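Local coordinates for protein taurine dioxygenase (Burkholderia xenovorans, PDB 5KEU) that probably acts as an iron- and 2-oxoglutarate-dependent dioxygenase of the TauD/TfdA family, and here carries a magnesium ion in its metal site, at residues 125-129 and 130-134; 157-160 and 161-164; 240-243 and 244-247. All coordinates share one frame; numbering follows the deposited sequence. Where two conformers were deposited one is given.

Contact 1 (125-129 and 130-134); sequences DVTAA and LNPPW. With MG (magnesium ion), chain C.
Val-126 meets Pro-133 where the chain doubles back on itself just after the metal ligand Asp-125. Val-126 CB already lies against the proline ring, 3.6 Å from Pro-133 CD. Of its two methyls, CG2 does the touching: it stands anti to the carbonyl carbon of its own residue, which lays it over both CD and CG of Pro-133, the latter at 3.8 Å. The valine side chain and the proline ring cross at about a right angle. The reversal is a type I beta turn from Val-126 to Ala-129, closed by Ala-129 N donating to Val-126 O over 3.0 Å. Pro-132 tucks into the mouth of this turn, its CB 3.5 Å from Val-126 O and 3.6 Å from Asp-125 O, while its CD rests 3.6 Å from Ala-129 O.

Asp-125, next to Val-126, sends OD1 to the magnesium ion at 2.2 Å. His-123 NE2, His-273 NE2, O of Asn-323 (the last residue of the chain) and two waters complete the six ligands. This matches the His-X-Asp...His facial triad that holds iron in this family; magnesium occupies the site here. Asn-268 ND2 donates to the carbonyl oxygens of both Asp-125 and Pro-133, tying the start of the loop to its end, and Thr-127 OG1 is hydrogen-bonded to His-177. Across the loop the side-chain contacts are apolar, and the polar grip comes from the turn bond and from Asn-268 and His-177 outside the loop. Because Pro-132 CB and Pro-133 CD both lie against Asp-125 O, the buried prolines probably help to hold the backbone that presents the metal-binding carboxylate.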
loop_
_atom_site.group_PDB
_atom_site.type_symbol
_atom_site.label_atom_id
_atom_site.label_comp_id
_atom_site.label_asym_id
_atom_site.label_seq_id
_atom_site.Cartn_x
_atom_site.Cartn_y
_atom_site.Cartn_z
ATOM N N ASP B 125 -11.446 13.329 4.489
ATOM C CA ASP B 125 -11.233 14.778 4.497
ATOM C C ASP B 125 -12.276 15.523 5.324
ATOM O O ASP B 125 -13.478 15.309 5.172
ATOM C CB ASP B 125 -11.239 15.315 3.080
ATOM C CG ASP B 125 -9.951 15.009 2.348
ATOM O OD1 ASP B 125 -8.887 14.850 3.019
ATOM O OD2 ASP B 125 -10.017 14.934 1.109
ATOM N N VAL B 126 -11.801 16.450 6.158
ATOM C CA VAL B 126 -12.614 17.417 6.889
ATOM C C VAL B 126 -13.675 16.774 7.765
ATOM O O VAL B 126 -14.752 17.351 7.954
ATOM C CB VAL B 126 -13.293 18.438 5.946
ATOM C CG1 VAL B 126 -13.519 19.761 6.687
ATOM C CG2 VAL B 126 -12.487 18.671 4.688
ATOM N N THR B 127 -13.399 15.592 8.319
ATOM C CA THR B 127 -14.421 15.024 9.193
ATOM C C THR B 127 -14.514 15.742 10.532
ATOM O O THR B 127 -15.425 15.442 11.305
ATOM C CB THR B 127 -14.216 13.521 9.420
ATOM O OG1 THR B 127 -12.941 13.256 10.019
ATOM C CG2 THR B 127 -14.346 12.765 8.109
ATOM N N ALA B 128 -13.627 16.704 10.821
ATOM C CA ALA B 128 -13.869 17.542 11.992
ATOM C C ALA B 128 -15.063 18.469 11.806
ATOM O O ALA B 128 -15.520 19.052 12.793
ATOM C CB ALA B 128 -12.635 18.388 12.346
ATOM N N ALA B 129 -15.566 18.630 10.582
ATOM C CA ALA B 129 -16.678 19.535 10.326
ATOM C C ALA B 129 -18.007 18.788 10.354
ATOM O O ALA B 129 -18.067 17.568 10.233
ATOM C CB ALA B 129 -16.530 20.230 8.978
ATOM N N LEU B 130 -19.086 19.558 10.485
ATOM C CA LEU B 130 -20.410 18.957 10.589
ATOM C C LEU B 130 -20.796 18.231 9.307
ATOM O O LEU B 130 -21.408 17.159 9.354
ATOM C CB LEU B 130 -21.444 20.037 10.923
ATOM C CG LEU B 130 -22.888 19.507 11.014
ATOM C CD1 LEU B 130 -23.044 18.399 12.053
ATOM C CD2 LEU B 130 -23.856 20.669 11.304
ATOM N N ASN B 131 -20.464 18.806 8.149
ATOM C CA ASN B 131 -20.814 18.219 6.855
ATOM C C ASN B 131 -19.546 18.066 6.025
ATOM O O ASN B 131 -19.207 18.934 5.205
ATOM C CB ASN B 131 -21.866 19.057 6.124
ATOM C CG ASN B 131 -21.433 20.482 5.901
ATOM O OD1 ASN B 131 -20.845 21.106 6.782
ATOM N ND2 ASN B 131 -21.696 21.003 4.700
ATOM N N PRO B 132 -18.809 16.976 6.215
ATOM C CA PRO B 132 -17.591 16.786 5.428
ATOM C C PRO B 132 -17.932 16.676 3.956
ATOM O O PRO B 132 -19.039 16.241 3.589
ATOM C CB PRO B 132 -17.009 15.475 5.980
ATOM C CG PRO B 132 -17.702 15.285 7.357
ATOM C CD PRO B 132 -19.064 15.879 7.169
ATOM N N PRO B 133 -17.028 17.104 3.074
ATOM C CA PRO B 133 -17.314 17.040 1.635
ATOM C C PRO B 133 -17.543 15.601 1.201
ATOM O O PRO B 133 -16.921 14.675 1.720
ATOM C CB PRO B 133 -16.054 17.635 0.990
ATOM C CG PRO B 133 -14.973 17.485 2.040
ATOM C CD PRO B 133 -15.700 17.682 3.353
ATOM N N TRP B 134 -18.481 15.403 0.271
ATOM C CA TRP B 134 -18.762 14.020 -0.101
ATOM C C TRP B 134 -17.748 13.478 -1.092
ATOM O O TRP B 134 -17.561 12.256 -1.167
ATOM C CB TRP B 134 -20.197 13.879 -0.642
ATOM C CG TRP B 134 -20.420 14.294 -2.059
ATOM C CD1 TRP B 134 -20.829 15.526 -2.502
ATOM C CD2 TRP B 134 -20.308 13.468 -3.227
ATOM N NE1 TRP B 134 -20.956 15.518 -3.873
ATOM C CE2 TRP B 134 -20.648 14.269 -4.341
ATOM C CE3 TRP B 134 -19.958 12.132 -3.438
ATOM C CZ2 TRP B 134 -20.628 13.783 -5.648
ATOM C CZ3 TRP B 134 -19.949 11.644 -4.741
ATOM C CH2 TRP B 134 -20.281 12.471 -5.828
HETATM MG MG MG C . -6.870 14.283 2.505
HETATM O O HOH W 1 -7.295 15.428 0.952
HETATM O O HOH W 2 -4.910 14.141 1.791
#

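Contact 2 (157-160 and 161-164); sequences LAYE and KLSA
Leu-157 and Lys-161 lie side by side one helical turn apart, pointing the same way, near the end of helix 155-161. Four backbone hydrogen bonds, one weak, run through the last turn. Lys-161 N donates to Leu-157 O over 2.9 Å, close to the line of the carbonyl, with an N-H...O angle of 141°, and it has a weak second acceptor in Ala-158 O. Leu-162 N is likewise shared: Ala-158 O receives it at 3.2 Å, and Tyr-159 O at 3.1 Å. For that last bond the donor stands above the carbonyl plane, 63° out of it, so it is not on a lone pair, in keeping with an i to i+3 bond.

The van der Waals contacts fall into two groups. Leu-157 CD1 touches the lysine chain at both CG and CE, the latter at 3.9 Å; a bend at chi2 (-72°) turns the lysine chain alongside the leucine branch. Leu-162 packs on the final turn, where its CB, 3.4 Å from Tyr-159 O, and its CG, near Ala-158 O, lie against carbonyl oxygens. Its CD1 instead meets the Tyr-159 ring, obliquely, 4.4 Å from CD2.

The polar ends of Lys-161 and Tyr-159 find partners outside the two segments. Lys-161 NZ forms a long, weak ion pair with Asp-281 of the second subunit, and Tyr-159 OH is hydrogen-bonded to Asp-171 on helix 164-171. Leu-162 O is held by Arg-167 NH1 of that same helix.

Ser-163 then takes the N-cap position of helix 164-171. The pattern is that of a short helix-helix junction, in which mixed i to i+4 and i to i+3 bonds occur near the end of one helix and an extended Leu-162 leads into the next.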
loop_
_atom_site.group_PDB
_atom_site.type_symbol
_atom_site.label_atom_id
_atom_site.label_comp_id
_atom_site.label_asym_id
_atom_site.label_seq_id
_atom_site.Cartn_x
_atom_site.Cartn_y
_atom_site.Cartn_z
ATOM N N LEU B 157 -16.240 -1.780 3.005
ATOM C CA LEU B 157 -15.700 -3.121 3.178
ATOM C C LEU B 157 -15.145 -3.322 4.585
ATOM O O LEU B 157 -15.344 -4.381 5.199
ATOM C CB LEU B 157 -14.599 -3.362 2.134
ATOM C CG LEU B 157 -13.917 -4.715 2.171
ATOM C CD1 LEU B 157 -14.946 -5.807 1.886
ATOM C CD2 LEU B 157 -12.796 -4.710 1.149
ATOM N N ALA B 158 -14.418 -2.325 5.105
ATOM C CA ALA B 158 -13.890 -2.449 6.456
ATOM C C ALA B 158 -15.002 -2.755 7.455
ATOM O O ALA B 158 -14.834 -3.608 8.332
ATOM C CB ALA B 158 -13.131 -1.178 6.857
ATOM N N TYR B 159 -16.143 -2.058 7.345
ATOM C CA TYR B 159 -17.264 -2.350 8.236
ATOM C C TYR B 159 -17.732 -3.784 8.050
ATOM O O TYR B 159 -17.929 -4.524 9.022
ATOM C CB TYR B 159 -18.426 -1.378 7.972
ATOM C CG TYR B 159 -19.676 -1.715 8.773
ATOM C CD1 TYR B 159 -20.674 -2.539 8.239
ATOM C CD2 TYR B 159 -19.857 -1.214 10.066
ATOM C CE1 TYR B 159 -21.814 -2.865 8.984
ATOM C CE2 TYR B 159 -20.994 -1.529 10.816
ATOM C CZ TYR B 159 -21.973 -2.339 10.260
ATOM O OH TYR B 159 -23.100 -2.651 10.994
ATOM N N GLU B 160 -17.948 -4.188 6.797
ATOM C CA GLU B 160 -18.499 -5.511 6.546
ATOM C C GLU B 160 -17.572 -6.600 7.056
ATOM O O GLU B 160 -18.041 -7.677 7.445
ATOM C CB GLU B 160 -18.774 -5.692 5.052
ATOM C CG GLU B 160 -19.890 -4.784 4.521
ATOM C CD GLU B 160 -21.254 -5.119 5.126
ATOM O OE1 GLU B 160 -21.494 -6.316 5.428
ATOM O OE2 GLU B 160 -22.082 -4.194 5.301
ATOM N N LYS B 161 -16.264 -6.329 7.087
ATOM C CA LYS B 161 -15.282 -7.327 7.510
ATOM C C LYS B 161 -15.059 -7.376 9.015
ATOM O O LYS B 161 -14.397 -8.307 9.493
ATOM C CB LYS B 161 -13.947 -7.090 6.814
ATOM C CG LYS B 161 -13.983 -7.355 5.315
ATOM C CD LYS B 161 -14.072 -8.841 4.993
ATOM C CE LYS B 161 -13.746 -9.078 3.531
ATOM N NZ LYS B 161 -13.552 -10.527 3.241
ATOM N N LEU B 162 -15.590 -6.419 9.776
ATOM C CA LEU B 162 -15.709 -6.628 11.212
ATOM C C LEU B 162 -16.587 -7.847 11.461
ATOM O O LEU B 162 -17.500 -8.148 10.678
ATOM C CB LEU B 162 -16.349 -5.404 11.897
ATOM C CG LEU B 162 -15.637 -4.048 11.837
ATOM C CD1 LEU B 162 -16.554 -2.946 12.420
ATOM C CD2 LEU B 162 -14.342 -4.160 12.622
ATOM N N SER B 163 -16.317 -8.557 12.553
ATOM C CA SER B 163 -17.220 -9.643 12.930
ATOM C C SER B 163 -18.588 -9.078 13.312
ATOM O O SER B 163 -18.730 -7.895 13.637
ATOM C CB SER B 163 -16.654 -10.450 14.100
ATOM O OG SER B 163 -16.579 -9.650 15.277
ATOM N N ALA B 164 -19.606 -9.944 13.272
ATOM C CA ALA B 164 -20.971 -9.508 13.590
ATOM C C ALA B 164 -21.082 -8.821 14.948
ATOM O O ALA B 164 -21.709 -7.747 15.019
ATOM C CB ALA B 164 -21.940 -10.702 13.507
#

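Contact 3 (240-243 and 244-247); sequences LELL and WEHA
Trp-244 lays its indole against Leu-240 one turn earlier in helix 233-247, and this is the tightly packed side of the contact. Leu-240 CB sits 3.8 Å from the centroid of the six-membered ring and only 6° off its normal, a CH-pi contact over the face. CD1 of the leucine adds a further touch at 4.0 Å from Trp-244 CZ2. Toward the rim of the same indole, Leu-240 O rides 3.0 Å above the ring plane, while accepting Trp-244 N at 2.8 Å. The indole is put there by its first torsion: CG stands anti to the carbonyl carbon (chi1 -74°), which folds the ring back along the preceding turn. NE1 donates to Val-220 O, which helps to set the ring's rotation.

The i to i+4 helical bonds continue with Glu-245 N to Glu-241 O, the straightest of the four at 168°, then His-246 N to Leu-242 O and Ala-247 N to Leu-243 O at 2.8 Å.

The looser side lies around Leu-242, an exposed residue. There, in the conformer given for Glu-245, its carboxylate reaches Leu-242 O through water: water 3 donates to Leu-242 O and to Glu-245 OE1, the latter at 2.6 Å. Leu-242 O thus receives both the water and the His-246 amide. The other carboxylate oxygen of that conformer, OE2, forms a salt bridge with Arg-117 of the second subunit, so this side also borders the second subunit.

Around the helix, Leu-240 packs on Leu-225 and Ile-228 of strand 225-228, Trp-244 meets the ring of Trp-119, and Leu-243 and His-246 face Leu-162 beyond helix 155-161.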
loop_
_atom_site.group_PDB
_atom_site.type_symbol
_atom_site.label_atom_id
_atom_site.label_comp_id
_atom_site.label_asym_id
_atom_site.label_seq_id
_atom_site.Cartn_x
_atom_site.Cartn_y
_atom_site.Cartn_z
ATOM N N LEU B 240 -10.148 2.307 19.329
ATOM C CA LEU B 240 -9.758 3.014 18.113
ATOM C C LEU B 240 -8.536 2.364 17.474
ATOM O O LEU B 240 -8.477 2.226 16.249
ATOM C CB LEU B 240 -9.502 4.506 18.390
ATOM C CG LEU B 240 -10.782 5.307 18.698
ATOM C CD1 LEU B 240 -10.409 6.729 19.113
ATOM C CD2 LEU B 240 -11.680 5.329 17.476
ATOM N N GLU B 241 -7.563 1.919 18.279
ATOM C CA GLU B 241 -6.408 1.270 17.660
ATOM C C GLU B 241 -6.806 -0.024 16.968
ATOM O O GLU B 241 -6.314 -0.318 15.872
ATOM C CB GLU B 241 -5.292 1.031 18.680
ATOM C CG GLU B 241 -4.648 2.358 19.065
ATOM C CD GLU B 241 -3.433 2.225 19.972
ATOM O OE1 GLU B 241 -2.778 3.254 20.188
ATOM O OE2 GLU B 241 -3.140 1.120 20.469
ATOM N N LEU B 242 -7.717 -0.789 17.570
ATOM C CA LEU B 242 -8.245 -1.982 16.913
ATOM C C LEU B 242 -8.902 -1.633 15.579
ATOM O O LEU B 242 -8.633 -2.274 14.558
ATOM C CB LEU B 242 -9.256 -2.667 17.836
ATOM C CG LEU B 242 -9.970 -3.889 17.258
ATOM C CD1 LEU B 242 -8.991 -5.078 17.116
ATOM C CD2 LEU B 242 -11.106 -4.252 18.167
ATOM N N LEU B 243 -9.801 -0.632 15.579
ATOM C CA LEU B 243 -10.521 -0.290 14.358
ATOM C C LEU B 243 -9.611 0.334 13.307
ATOM O O LEU B 243 -9.825 0.125 12.108
ATOM C CB LEU B 243 -11.677 0.659 14.678
ATOM C CG LEU B 243 -12.740 0.064 15.611
ATOM C CD1 LEU B 243 -13.705 1.190 16.003
ATOM C CD2 LEU B 243 -13.533 -1.059 14.900
ATOM N N TRP B 244 -8.612 1.116 13.732
ATOM C CA TRP B 244 -7.718 1.762 12.775
ATOM C C TRP B 244 -6.793 0.752 12.105
ATOM O O TRP B 244 -6.522 0.846 10.899
ATOM C CB TRP B 244 -6.896 2.844 13.482
ATOM C CG TRP B 244 -7.718 4.087 13.820
ATOM C CD1 TRP B 244 -8.892 4.498 13.247
ATOM C CD2 TRP B 244 -7.402 5.040 14.828
ATOM N NE1 TRP B 244 -9.323 5.686 13.844
ATOM C CE2 TRP B 244 -8.412 6.034 14.810
ATOM C CE3 TRP B 244 -6.352 5.159 15.746
ATOM C CZ2 TRP B 244 -8.393 7.126 15.671
ATOM C CZ3 TRP B 244 -6.335 6.259 16.602
ATOM C CH2 TRP B 244 -7.347 7.226 16.552
ATOM N N GLU B 245 -6.245 -0.180 12.885
ATOM C CA GLU B 245 -5.476 -1.284 12.316
ATOM C C GLU B 245 -6.321 -2.051 11.305
ATOM O O GLU B 245 -5.869 -2.382 10.204
ATOM C CB GLU B 245 -4.995 -2.158 13.484
ATOM C CG GLU B 245 -4.486 -3.555 13.242
ATOM C CD GLU B 245 -4.168 -4.285 14.571
ATOM O OE1 GLU B 245 -5.112 -4.623 15.361
ATOM O OE2 GLU B 245 -2.957 -4.485 14.837
ATOM N N HIS B 246 -7.576 -2.315 11.668
ATOM C CA HIS B 246 -8.473 -3.046 10.782
ATOM C C HIS B 246 -8.752 -2.258 9.501
ATOM O O HIS B 246 -8.729 -2.810 8.397
ATOM C CB HIS B 246 -9.778 -3.347 11.534
ATOM C CG HIS B 246 -10.820 -4.007 10.681
ATOM N ND1 HIS B 246 -10.733 -5.326 10.289
ATOM C CD2 HIS B 246 -11.947 -3.517 10.113
ATOM C CE1 HIS B 246 -11.777 -5.628 9.531
ATOM N NE2 HIS B 246 -12.523 -4.545 9.400
ATOM N N ALA B 247 -9.021 -0.962 9.624
ATOM C CA ALA B 247 -9.458 -0.194 8.465
ATOM C C ALA B 247 -8.355 -0.022 7.433
ATOM O O ALA B 247 -8.650 0.378 6.304
ATOM C CB ALA B 247 -9.963 1.195 8.893
HETATM O O HOH W 3 -7.379 -4.831 14.034
#

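Along the chain the three contacts come in series: the metal-site loop 125-134, then the helix end 157-164, then the last turns of helix 233-247. Contacts 2 and 3 are neighbours, their centres about 12 Å apart, and they touch: Ala-158 O and His-246 NE2 are 2.7 Å apart in a probable hydrogen bond. Contact 1 stands apart, its centre about 23 Å from that of contact 2 and 20 Å from that of contact 3. It lies nearer the chain's middle, between strands 122-123 and 135-140. Metal binding is thus central, whereas the two touching helices lie farther out, their contacts centred about 18 to 19 Å from the chain's centre, and also reach the second subunit.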